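T-cell surface glycoprotein YE1/48 (Mus musculus, PDB 1QO3) serves as an inhibitory receptor on natural killer cells that recognises class I MHC molecules of H-2d alleles and so prevents lysis of the cell carrying them. Local coordinates at residues S48-D53 with I125-K130. The protein carries 1 engineered substitution. Numbering follows the deposited sequence.
Sequences SLLKID and ICICGK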
ATOM      1  N   SER C  48     -11.852 -21.854 -24.130  1.00 20.36           N
ATOM      2  CA  SER C  48     -11.470 -21.047 -25.276  1.00 18.78           C
ATOM      3  C   SER C  48     -10.267 -20.156 -24.972  1.00 17.52           C
ATOM      4  O   SER C  48     -10.162 -19.610 -23.875  1.00 17.34           O
ATOM      5  CB  SER C  48     -12.665 -20.183 -25.694  1.00 18.12           C
ATOM      6  OG  SER C  48     -12.338 -19.389 -26.813  1.00 23.22           O
ATOM      7  N   LEU C  49      -9.362 -20.009 -25.938  1.00 16.14           N
ATOM      8  CA  LEU C  49      -8.194 -19.158 -25.738  1.00 16.14           C
ATOM      9  C   LEU C  49      -8.760 -17.779 -25.392  1.00 17.06           C
ATOM     10  O   LEU C  49      -9.534 -17.203 -26.155  1.00 16.38           O
ATOM     11  CB  LEU C  49      -7.339 -19.111 -27.007  1.00 15.86           C
ATOM     12  CG  LEU C  49      -5.877 -18.660 -26.898  1.00 16.56           C
ATOM     13  CD1 LEU C  49      -5.187 -19.335 -25.714  1.00 14.92           C
ATOM     14  CD2 LEU C  49      -5.153 -19.005 -28.202  1.00 13.94           C
ATOM     15  N   LEU C  50      -8.360 -17.263 -24.233  1.00 16.07           N
ATOM     16  CA  LEU C  50      -8.863 -15.999 -23.710  1.00 15.72           C
ATOM     17  C   LEU C  50      -9.172 -14.848 -24.644  1.00 17.47           C
ATOM     18  O   LEU C  50      -8.353 -14.449 -25.472  1.00 18.02           O
ATOM     19  CB  LEU C  50      -7.937 -15.464 -22.613  1.00 14.63           C
ATOM     20  CG  LEU C  50      -8.440 -14.170 -21.962  1.00 14.94           C
ATOM     21  CD1 LEU C  50      -9.751 -14.452 -21.236  1.00 17.21           C
ATOM     22  CD2 LEU C  50      -7.411 -13.625 -20.986  1.00 14.33           C
ATOM     23  N   LYS C  51     -10.376 -14.312 -24.488  1.00 18.12           N
ATOM     24  CA  LYS C  51     -10.798 -13.139 -25.231  1.00 18.64           C
ATOM     25  C   LYS C  51     -11.012 -12.073 -24.157  1.00 18.23           C
ATOM     26  O   LYS C  51     -11.816 -12.265 -23.244  1.00 17.03           O
ATOM     27  CB  LYS C  51     -12.114 -13.377 -25.967  1.00 19.36           C
ATOM     28  CG  LYS C  51     -12.605 -12.118 -26.666  1.00 20.88           C
ATOM     29  CD  LYS C  51     -13.899 -12.334 -27.424  1.00 23.35           C
ATOM     30  CE  LYS C  51     -14.306 -11.070 -28.174  1.00 23.07           C
ATOM     31  NZ  LYS C  51     -15.545 -11.291 -28.978  1.00 25.14           N
ATOM     32  N   ILE C  52     -10.279 -10.970 -24.241  1.00 17.76           N
ATOM     33  CA  ILE C  52     -10.430  -9.900 -23.260  1.00 19.67           C
ATOM     34  C   ILE C  52     -11.611  -9.034 -23.708  1.00 21.58           C
ATOM     35  O   ILE C  52     -11.595  -8.454 -24.794  1.00 22.44           O
ATOM     36  CB  ILE C  52      -9.123  -9.096 -23.143  1.00 20.15           C
ATOM     37  CG1 ILE C  52      -7.994 -10.055 -22.728  1.00 19.14           C
ATOM     38  CG2 ILE C  52      -9.276  -7.978 -22.101  1.00 19.09           C
ATOM     39  CD1 ILE C  52      -6.609  -9.423 -22.654  1.00 21.75           C
ATOM     40  N   ASP C  53     -12.642  -8.968 -22.869  1.00 21.41           N
ATOM     41  CA  ASP C  53     -13.865  -8.245 -23.204  1.00 22.44           C
ATOM     42  C   ASP C  53     -13.921  -6.733 -23.002  1.00 22.73           C
ATOM     43  O   ASP C  53     -14.709  -6.053 -23.664  1.00 23.81           O
ATOM     44  CB  ASP C  53     -15.051  -8.897 -22.482  1.00 21.40           C
ATOM     45  CG  ASP C  53     -15.088 -10.407 -22.671  1.00 24.36           C
ATOM     46  OD1 ASP C  53     -14.923 -10.878 -23.817  1.00 26.40           O
ATOM     47  OD2 ASP C  53     -15.284 -11.129 -21.673  1.00 26.11           O
ATOM     48  N   ILE C 125       2.960 -19.741 -22.086  1.00 15.26           N
ATOM     49  CA  ILE C 125       1.847 -20.202 -21.261  1.00 14.02           C
ATOM     50  C   ILE C 125       0.550 -19.904 -22.018  1.00 14.48           C
ATOM     51  O   ILE C 125       0.504 -18.961 -22.812  1.00 12.67           O
ATOM     52  CB  ILE C 125       1.822 -19.414 -19.929  1.00 14.77           C
ATOM     53  CG1 ILE C 125       3.031 -19.803 -19.070  1.00 15.93           C
ATOM     54  CG2 ILE C 125       0.509 -19.636 -19.205  1.00 12.44           C
ATOM     55  CD1 ILE C 125       3.274 -18.853 -17.899  1.00 16.40           C
ATOM     56  N   CYS C 126      -0.492 -20.701 -21.787  1.00 13.58           N
ATOM     57  CA  CYS C 126      -1.783 -20.460 -22.437  1.00 13.64           C
ATOM     58  C   CYS C 126      -2.784 -19.951 -21.416  1.00 14.25           C
ATOM     59  O   CYS C 126      -2.839 -20.477 -20.307  1.00 15.56           O
ATOM     60  CB  CYS C 126      -2.406 -21.742 -22.979  1.00 13.68           C
ATOM     61  SG  CYS C 126      -1.410 -22.848 -23.999  1.00 16.54           S
ATOM     62  N   ILE C 127      -3.579 -18.944 -21.768  1.00 13.32           N
ATOM     63  CA  ILE C 127      -4.619 -18.502 -20.851  1.00 14.31           C
ATOM     64  C   ILE C 127      -5.946 -18.947 -21.478  1.00 15.30           C
ATOM     65  O   ILE C 127      -6.321 -18.463 -22.548  1.00 14.99           O
ATOM     66  CB  ILE C 127      -4.674 -16.970 -20.653  1.00 14.16           C
ATOM     67  CG1 ILE C 127      -3.351 -16.442 -20.105  1.00 10.83           C
ATOM     68  CG2 ILE C 127      -5.780 -16.633 -19.652  1.00 12.60           C
ATOM     69  CD1 ILE C 127      -3.371 -14.932 -19.868  1.00 11.87           C
ATOM     70  N   CYS C 128      -6.630 -19.893 -20.835  1.00 14.44           N
ATOM     71  CA  CYS C 128      -7.918 -20.377 -21.334  1.00 15.78           C
ATOM     72  C   CYS C 128      -9.045 -19.724 -20.523  1.00 16.24           C
ATOM     73  O   CYS C 128      -8.970 -19.635 -19.299  1.00 16.67           O
ATOM     74  CB  CYS C 128      -8.019 -21.904 -21.219  1.00 14.46           C
ATOM     75  SG  CYS C 128      -6.781 -22.904 -22.134  1.00 16.63           S
ATOM     76  N   GLY C 129     -10.086 -19.268 -21.213  1.00 17.40           N
ATOM     77  CA  GLY C 129     -11.196 -18.620 -20.539  1.00 16.16           C
ATOM     78  C   GLY C 129     -12.484 -19.418 -20.513  1.00 16.96           C
ATOM     79  O   GLY C 129     -12.778 -20.192 -21.436  1.00 15.10           O
ATOM     80  N   LYS C 130     -13.252 -19.233 -19.444  1.00 15.94           N
ATOM     81  CA  LYS C 130     -14.527 -19.919 -19.284  1.00 18.55           C
ATOM     82  C   LYS C 130     -15.586 -18.930 -18.806  1.00 20.04           C
ATOM     83  O   LYS C 130     -15.463 -18.347 -17.726  1.00 19.70           O
ATOM     84  CB  LYS C 130     -14.398 -21.061 -18.272  1.00 18.23           C
ATOM     85  CG  LYS C 130     -15.660 -21.931 -18.172  1.00 20.91           C
ATOM     86  CD  LYS C 130     -15.490 -23.079 -17.182  1.00 20.25           C
ATOM     87  CE  LYS C 130     -16.638 -24.095 -17.300  1.00 23.28           C
ATOM     88  NZ  LYS C 130     -16.409 -25.312 -16.448  1.00 22.15           N
TER
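Ser48 O accepts the shortest bond of this contact, 2.7 Å from Gly129 N and almost straight at 178°, with the CA of Cys128 adding a CH···O approach to the same oxygen. In this C-type lectin-like domain the bond ties the short strand 48-49, which follows helix 35-44, to the antiparallel C-terminal strand 124-131. Ser48 and Gly129 form a hydrogen-bonded pair, closed by a longer return bond from Ser48 N to Gly129 O (3.3 Å). Beyond the non-hydrogen-bonded pair Leu49–Cys128, just past the end of strand 48-49, Leu50 N, which sits 20° off the plane of the Ile127 carbonyl, bonds to Ile127 O at 2.9 Å. That oxygen also has Leu49 CD1 beside it at 3.5 Å, although the Leu49 side chain starts away from strand 124-131 and packs on Trp35, Cys38 and Cys42 of helix 35-44. The same helix is bound covalently to this strand: disulfides join Cys126 to Cys38 and Cys128 to Cys42. Leu50 leaves its backbone toward strand 124-131 and lies alongside Ile127, the two side chains heading in one direction into the buried side lined by Tyr26, Phe28 and Leu61. With Ile127 CG2 anti to the backbone N, this methyl branch does the touching, 3.8 Å from Leu50 CB and 3.7 Å from Leu50 CD2.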